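PDB 4N91: TRAP dicarboxylate transporter, DctP subunit, which binds D-glucuronate, in both its alpha and beta forms, as the solute-binding component of a TRAP transporter and probably presents the sugar acid for uptake. Local coordinates for residues G152-Y157 and M236-P241; N215-L220 and K230-D235. All coordinates share one frame; numbering follows the deposited sequence. Where two conformers were deposited one is given.

Contact 1 of 2, residues G152-Y157 and M236-P241; sequences GSRSFY and MHQMVP. With BDP (beta-D-glucopyranuronic acid), chain C.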
loop_
_atom_site.group_PDB
_atom_site.type_symbol
_atom_site.label_atom_id
_atom_site.label_comp_id
_atom_site.label_asym_id
_atom_site.label_seq_id
_atom_site.Cartn_x
_atom_site.Cartn_y
_atom_site.Cartn_z
ATOM N N GLY A 152 3.071 -4.304 5.101
ATOM C CA GLY A 152 3.962 -5.455 5.019
ATOM C C GLY A 152 4.674 -5.562 3.690
ATOM O O GLY A 152 4.973 -4.550 3.065
ATOM N N SER A 153 4.954 -6.789 3.254
ATOM C CA SER A 153 5.588 -7.028 1.971
ATOM C C SER A 153 4.641 -7.825 1.074
ATOM O O SER A 153 3.757 -8.523 1.568
ATOM C CB SER A 153 6.908 -7.803 2.128
ATOM O OG SER A 153 6.668 -9.111 2.605
ATOM N N ARG A 154 4.823 -7.682 -0.236
ATOM C CA ARG A 154 3.979 -8.348 -1.209
ATOM C C ARG A 154 4.701 -9.540 -1.807
ATOM O O ARG A 154 5.857 -9.443 -2.224
ATOM C CB ARG A 154 3.563 -7.376 -2.310
ATOM C CG ARG A 154 2.794 -6.187 -1.746
ATOM C CD ARG A 154 2.414 -5.206 -2.761
ATOM N NE ARG A 154 1.359 -5.638 -3.683
ATOM C CZ ARG A 154 0.070 -5.365 -3.536
ATOM N NH1 ARG A 154 -0.370 -4.704 -2.466
ATOM N NH2 ARG A 154 -0.787 -5.761 -4.469
ATOM N N SER A 155 4.014 -10.672 -1.822
ATOM C CA SER A 155 4.514 -11.908 -2.380
ATOM C C SER A 155 3.430 -12.579 -3.215
ATOM O O SER A 155 2.249 -12.359 -2.960
ATOM C CB SER A 155 4.861 -12.865 -1.252
ATOM O OG SER A 155 6.042 -12.464 -0.582
ATOM N N PHE A 156 3.835 -13.474 -4.126
ATOM C CA PHE A 156 2.893 -14.178 -5.001
ATOM C C PHE A 156 2.104 -15.264 -4.291
ATOM O O PHE A 156 2.644 -16.034 -3.485
ATOM C CB PHE A 156 3.651 -14.776 -6.190
ATOM C CG PHE A 156 4.198 -13.735 -7.117
ATOM C CD1 PHE A 156 3.348 -12.959 -7.859
ATOM C CD2 PHE A 156 5.573 -13.517 -7.231
ATOM C CE1 PHE A 156 3.842 -11.961 -8.689
ATOM C CE2 PHE A 156 6.056 -12.543 -8.057
ATOM C CZ PHE A 156 5.200 -11.758 -8.780
ATOM N N TYR A 157 0.832 -15.369 -4.635
ATOM C CA TYR A 157 0.045 -16.538 -4.251
ATOM C C TYR A 157 -0.792 -16.967 -5.445
ATOM O O TYR A 157 -1.234 -16.158 -6.261
ATOM C CB TYR A 157 -0.828 -16.289 -3.020
ATOM C CG TYR A 157 -1.677 -15.021 -3.003
ATOM C CD1 TYR A 157 -1.159 -13.826 -2.522
ATOM C CD2 TYR A 157 -3.000 -15.028 -3.440
ATOM C CE1 TYR A 157 -1.935 -12.678 -2.459
ATOM C CE2 TYR A 157 -3.773 -13.892 -3.401
ATOM C CZ TYR A 157 -3.240 -12.715 -2.897
ATOM O OH TYR A 157 -4.004 -11.570 -2.821
HETATM N N MSE A 236 8.657 -11.836 -1.703
HETATM C CA MSE A 236 8.733 -10.503 -1.071
HETATM C C MSE A 236 9.298 -9.414 -2.005
HETATM O O MSE A 236 10.266 -8.691 -1.675
HETATM C CB MSE A 236 9.527 -10.602 0.243
HETATM C CG MSE A 236 8.839 -11.481 1.274
HETATM SE SE MSE A 236 9.934 -11.823 2.851
HETATM C CE MSE A 236 9.882 -10.015 3.568
ATOM N N HIS A 237 8.653 -9.255 -3.156
ATOM C CA HIS A 237 9.187 -8.401 -4.209
ATOM C C HIS A 237 9.071 -6.923 -3.923
ATOM O O HIS A 237 9.865 -6.137 -4.444
ATOM C CB HIS A 237 8.574 -8.710 -5.574
ATOM C CG HIS A 237 7.089 -8.881 -5.562
ATOM N ND1 HIS A 237 6.500 -10.123 -5.585
ATOM C CD2 HIS A 237 6.073 -7.986 -5.579
ATOM C CE1 HIS A 237 5.190 -9.993 -5.587
ATOM N NE2 HIS A 237 4.902 -8.709 -5.587
ATOM N N GLN A 238 8.102 -6.530 -3.108
ATOM C CA GLN A 238 7.928 -5.115 -2.777
ATOM C C GLN A 238 7.473 -4.928 -1.347
ATOM O O GLN A 238 6.836 -5.827 -0.746
ATOM C CB GLN A 238 6.900 -4.431 -3.663
ATOM C CG GLN A 238 7.248 -4.325 -5.121
ATOM C CD GLN A 238 6.017 -3.986 -5.927
ATOM O OE1 GLN A 238 4.987 -4.713 -5.906
ATOM N NE2 GLN A 238 6.080 -2.874 -6.614
HETATM N N MSE A 239 7.810 -3.751 -0.809
HETATM C CA MSE A 239 7.238 -3.255 0.432
HETATM C C MSE A 239 6.600 -1.929 0.073
HETATM O O MSE A 239 7.285 -0.912 -0.054
HETATM C CB MSE A 239 8.274 -3.090 1.537
HETATM C CG MSE A 239 9.001 -4.349 1.799
HETATM SE SE MSE A 239 10.223 -4.144 3.296
HETATM C CE MSE A 239 8.981 -4.740 4.720
ATOM N N VAL A 240 5.287 -1.955 -0.118
ATOM C CA VAL A 240 4.594 -0.813 -0.725
ATOM C C VAL A 240 3.778 -0.110 0.341
ATOM O O VAL A 240 2.819 -0.674 0.881
ATOM C CB VAL A 240 3.661 -1.238 -1.886
ATOM C CG1 VAL A 240 3.028 -0.007 -2.527
ATOM C CG2 VAL A 240 4.432 -2.054 -2.939
ATOM N N PRO A 241 4.161 1.121 0.681
ATOM C CA PRO A 241 3.381 1.763 1.742
ATOM C C PRO A 241 1.987 2.128 1.289
ATOM O O PRO A 241 1.785 2.479 0.124
ATOM C CB PRO A 241 4.190 3.031 2.061
ATOM C CG PRO A 241 4.933 3.343 0.769
ATOM C CD PRO A 241 5.244 1.979 0.167
HETATM C C1 BDP C . -3.163 -3.978 0.312
HETATM C C2 BDP C . -3.044 -2.537 0.508
HETATM C C3 BDP C . -4.211 -1.829 -0.118
HETATM C C4 BDP C . -4.295 -2.105 -1.519
HETATM C C5 BDP C . -4.352 -3.568 -1.726
HETATM C C6 BDP C . -4.287 -3.944 -3.229
HETATM O O2 BDP C . -3.286 -2.407 1.965
HETATM O O3 BDP C . -4.102 -0.386 0.116
HETATM O O4 BDP C . -5.307 -1.497 -2.141
HETATM O O5 BDP C . -3.203 -4.231 -1.092
HETATM O O6A BDP C . -5.162 -3.416 -3.949
HETATM O O1 BDP C . -1.886 -4.554 0.687
HETATM O O6B BDP C . -3.548 -4.889 -3.585
HETATM O O HOH W 1 3.950 -1.939 3.200
HETATM O O HOH W 2 3.348 -3.975 0.662
#

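Contact 2 of 2, residues N215-L220 and K230-D235; sequences NNEMSL and KYYSYD. With BDP (beta-D-glucopyranuronic acid), chain C.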
loop_
_atom_site.group_PDB
_atom_site.type_symbol
_atom_site.label_atom_id
_atom_site.label_comp_id
_atom_site.label_asym_id
_atom_site.label_seq_id
_atom_site.Cartn_x
_atom_site.Cartn_y
_atom_site.Cartn_z
ATOM N N ASN A 215 0.418 -10.042 -2.668
ATOM C CA ASN A 215 0.063 -9.158 -1.591
ATOM C C ASN A 215 0.667 -9.647 -0.297
ATOM O O ASN A 215 1.346 -10.667 -0.259
ATOM C CB ASN A 215 -1.463 -9.102 -1.427
ATOM C CG ASN A 215 -1.938 -7.712 -1.109
ATOM O OD1 ASN A 215 -1.424 -7.068 -0.189
ATOM N ND2 ASN A 215 -2.893 -7.213 -1.898
ATOM N N ASN A 216 0.372 -8.922 0.769
ATOM C CA ASN A 216 0.672 -9.391 2.096
ATOM C C ASN A 216 -0.304 -10.489 2.535
ATOM O O ASN A 216 -1.256 -10.825 1.830
ATOM C CB ASN A 216 0.685 -8.229 3.084
ATOM C CG ASN A 216 -0.654 -7.520 3.186
ATOM O OD1 ASN A 216 -1.721 -8.156 3.357
ATOM N ND2 ASN A 216 -0.625 -6.199 3.031
ATOM N N GLU A 217 -0.075 -11.041 3.716
ATOM C CA GLU A 217 -0.846 -12.176 4.193
ATOM C C GLU A 217 -2.297 -11.867 4.554
ATOM O O GLU A 217 -3.123 -12.769 4.563
ATOM C CB GLU A 217 -0.152 -12.813 5.383
ATOM C CG GLU A 217 1.280 -13.248 5.085
ATOM C CD GLU A 217 2.349 -12.209 5.427
ATOM O OE1 GLU A 217 2.118 -10.984 5.298
ATOM O OE2 GLU A 217 3.456 -12.651 5.844
HETATM N N MSE A 218 -2.594 -10.604 4.834
HETATM C CA MSE A 218 -3.938 -10.214 5.237
HETATM C C MSE A 218 -4.943 -10.396 4.103
HETATM O O MSE A 218 -6.132 -10.594 4.337
HETATM C CB MSE A 218 -3.943 -8.781 5.775
HETATM C CG MSE A 218 -3.512 -8.671 7.214
HETATM SE SE MSE A 218 -4.976 -9.256 8.293
HETATM C CE MSE A 218 -6.019 -7.654 8.654
ATOM N N SER A 219 -4.469 -10.352 2.864
ATOM C CA SER A 219 -5.331 -10.622 1.717
ATOM C C SER A 219 -5.904 -12.018 1.784
ATOM O O SER A 219 -7.003 -12.250 1.293
ATOM C CB SER A 219 -4.558 -10.496 0.394
ATOM O OG SER A 219 -4.387 -9.122 0.046
ATOM N N LEU A 220 -5.136 -12.966 2.306
ATOM C CA LEU A 220 -5.560 -14.353 2.310
ATOM C C LEU A 220 -6.755 -14.566 3.228
ATOM O O LEU A 220 -7.607 -15.394 2.960
ATOM C CB LEU A 220 -4.437 -15.263 2.808
ATOM C CG LEU A 220 -3.164 -15.295 1.964
ATOM C CD1 LEU A 220 -2.059 -16.068 2.666
ATOM C CD2 LEU A 220 -3.475 -15.911 0.607
ATOM N N LYS A 230 -4.007 -21.492 -2.281
ATOM C CA LYS A 230 -3.379 -22.129 -1.142
ATOM C C LYS A 230 -1.862 -22.204 -1.223
ATOM O O LYS A 230 -1.247 -22.860 -0.391
ATOM C CB LYS A 230 -3.911 -23.552 -0.938
ATOM C CG LYS A 230 -5.419 -23.721 -0.963
ATOM C CD LYS A 230 -6.054 -23.235 0.309
ATOM C CE LYS A 230 -7.520 -23.707 0.358
ATOM N NZ LYS A 230 -8.278 -22.910 1.316
ATOM N N TYR A 231 -1.266 -21.601 -2.253
ATOM C CA TYR A 231 0.193 -21.547 -2.349
ATOM C C TYR A 231 0.642 -20.093 -2.212
ATOM O O TYR A 231 0.405 -19.282 -3.106
ATOM C CB TYR A 231 0.696 -22.095 -3.678
ATOM C CG TYR A 231 0.316 -23.534 -3.948
ATOM C CD1 TYR A 231 0.937 -24.583 -3.274
ATOM C CD2 TYR A 231 -0.646 -23.847 -4.882
ATOM C CE1 TYR A 231 0.587 -25.889 -3.534
ATOM C CE2 TYR A 231 -1.008 -25.162 -5.133
ATOM C CZ TYR A 231 -0.401 -26.169 -4.451
ATOM O OH TYR A 231 -0.745 -27.483 -4.752
ATOM N N TYR A 232 1.294 -19.781 -1.102
ATOM C CA TYR A 232 1.783 -18.432 -0.856
ATOM C C TYR A 232 3.287 -18.505 -0.752
ATOM O O TYR A 232 3.819 -19.142 0.156
ATOM C CB TYR A 232 1.165 -17.840 0.405
ATOM C CG TYR A 232 1.507 -16.373 0.664
ATOM C CD1 TYR A 232 2.711 -16.005 1.220
ATOM C CD2 TYR A 232 0.602 -15.369 0.379
ATOM C CE1 TYR A 232 3.021 -14.680 1.481
ATOM C CE2 TYR A 232 0.916 -14.024 0.616
ATOM C CZ TYR A 232 2.137 -13.701 1.183
ATOM O OH TYR A 232 2.459 -12.402 1.430
ATOM N N SER A 233 3.964 -17.851 -1.690
ATOM C CA SER A 233 5.399 -17.986 -1.866
ATOM C C SER A 233 6.144 -16.668 -1.574
ATOM O O SER A 233 6.001 -15.704 -2.307
ATOM C CB SER A 233 5.690 -18.450 -3.292
ATOM O OG SER A 233 7.086 -18.575 -3.520
ATOM N N TYR A 234 6.949 -16.659 -0.517
ATOM C CA TYR A 234 7.558 -15.453 0.006
ATOM C C TYR A 234 8.720 -14.922 -0.829
ATOM O O TYR A 234 9.878 -14.909 -0.376
ATOM C CB TYR A 234 8.020 -15.703 1.434
ATOM C CG TYR A 234 6.959 -15.596 2.525
ATOM C CD1 TYR A 234 6.514 -14.354 2.956
ATOM C CD2 TYR A 234 6.443 -16.712 3.156
ATOM C CE1 TYR A 234 5.592 -14.228 3.952
ATOM C CE2 TYR A 234 5.491 -16.590 4.162
ATOM C CZ TYR A 234 5.090 -15.334 4.564
ATOM O OH TYR A 234 4.191 -15.196 5.580
ATOM N N ASP A 235 8.416 -14.490 -2.040
ATOM C CA ASP A 235 9.428 -13.845 -2.857
ATOM C C ASP A 235 9.654 -12.399 -2.393
ATOM O O ASP A 235 10.700 -11.817 -2.667
ATOM C CB ASP A 235 9.065 -13.903 -4.327
ATOM C CG ASP A 235 7.880 -13.041 -4.668
ATOM O OD1 ASP A 235 6.807 -13.311 -4.106
ATOM O OD2 ASP A 235 8.018 -12.104 -5.497
HETATM C C1 BDP C . -3.163 -3.978 0.312
HETATM C C2 BDP C . -3.044 -2.537 0.508
HETATM C C3 BDP C . -4.211 -1.829 -0.118
HETATM C C4 BDP C . -4.295 -2.105 -1.519
HETATM C C5 BDP C . -4.352 -3.568 -1.726
HETATM C C6 BDP C . -4.287 -3.944 -3.229
HETATM O O2 BDP C . -3.286 -2.407 1.965
HETATM O O3 BDP C . -4.102 -0.386 0.116
HETATM O O4 BDP C . -5.307 -1.497 -2.141
HETATM O O5 BDP C . -3.203 -4.231 -1.092
HETATM O O6A BDP C . -5.162 -3.416 -3.949
HETATM O O1 BDP C . -1.886 -4.554 0.687
HETATM O O6B BDP C . -3.548 -4.889 -3.585
#

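Contact 1 of 2, residues G152-Y157 and M236-P241
R154 and Q238 are joined through their backbones: R154 N gives a nearly straight bond (165°) to Q238 O at 2.8 Å. H237 N returns a weak, bent bond to R154 O, and M236 N reaches the side chain of S155 at OG, 2.9 Å away. The R154 side chain leaves this backbone pairing for the ligand. Bent at chi3 (71°), it brings its guanidinium edge to beta-D-glucuronate, where NH2 donates to carboxylate oxygen O6B at 3.0 Å and NH1 to ring oxygen O5 at 3.2 Å. R154 NE is also salt-bridged to E214, which gives the guanidinium a second anchor. V240 CG2 packs on R154 CD, 3.7 Å off, while the Q238 amide stands almost perpendicular to the guanidinium and has its own partners in N110 and N182. H237 lies with one ring face over the carbonyl of R154, its ND1 held by D235 and its NE2 by E214. F156 also meets the imidazole: H237 CE1 sits above the centre of the phenyl face, 3.6 Å from its plane, with the rings inclined at 41°. A leucine in place of F156 would probably lose the aromatic face beneath H237 CE1 and open a gap beside the imidazole. Nearer the start of 152-157, S153 OG touches the selenomethionine M236 at CG and CE, and one water accepts from V240 N and lies 3.0 Å from G152 O. The pairing joins neighbouring antiparallel strands, 154-158 and 231-238, in the sheet of one lobe of the periplasmic-binding-protein fold, beside the sugar cleft. Strand 212-215 flanks 154-158 on its other edge, and helix 118-125 packs against M239 and P241.

Contact 2 of 2, residues N215-L220 and K230-D235
Y232 and Y234 carry this contact, in which side chains of strand 231-238 meet N215, E217 and L220 at the turn from strand 212-215 into helix 218-221. The segments keep their backbones well apart, and Y232 spans the interval. Its CG is anti to the backbone N (chi1 -174°), which sends the ring toward the turn. The hydroxyl donates to N215 O at 2.7 Å, in the carbonyl plane and on a lone pair. Y234 OH donates to E217 OE2, also at 2.7 Å, using the anti lone pair of that oxygen; OE2 lies at the edge of the ring, in its plane, with the carboxylate turned 67° from it. The bend of E217 at chi2 (93°) carries the acid to this hydroxyl. L220 CD1 packs 3.6 Å from Y232 CD2, on the part of the ring nearer the backbone. N216 makes an Asx-turn capping bond ahead of the helix: its OD1 accepts weakly from M218 N, while N216 ND2 is tied to A151 O. N215 OD1 takes N216 N, and its amide nitrogen ND2 gives a bond to ring oxygen O5 of beta-D-glucuronate at 3.1 Å. The same turn thus presents two pocket residues, with N216 ND2 3.1 Å from the sugar O1. Helix 256-290 covers N216 and E217, and strand 294-296 adds F295, whose ring meets that of Y232.

From the N terminus the chain first lays down 152-157, separated from its partner by 78 residues; contact 1 closes that long loop when 236-241 arrives. Within it, 215-220 and 230-235 close the much shorter loop of contact 2, so the two loops nest and do not cross. Strand 231-238 serves both, its earlier part in contact 2 and its end in contact 1. The two contacts also touch directly, 152-157 meeting both segments of contact 2: F156 O lies 2.9 Å from S233 N and S155 O 3.0 Å from N215 N, both probable hydrogen bonds. Strands 212-215, 154-158 and 231-238 are thereby tied into one sheet, and R154 and N215 reach the same sugar.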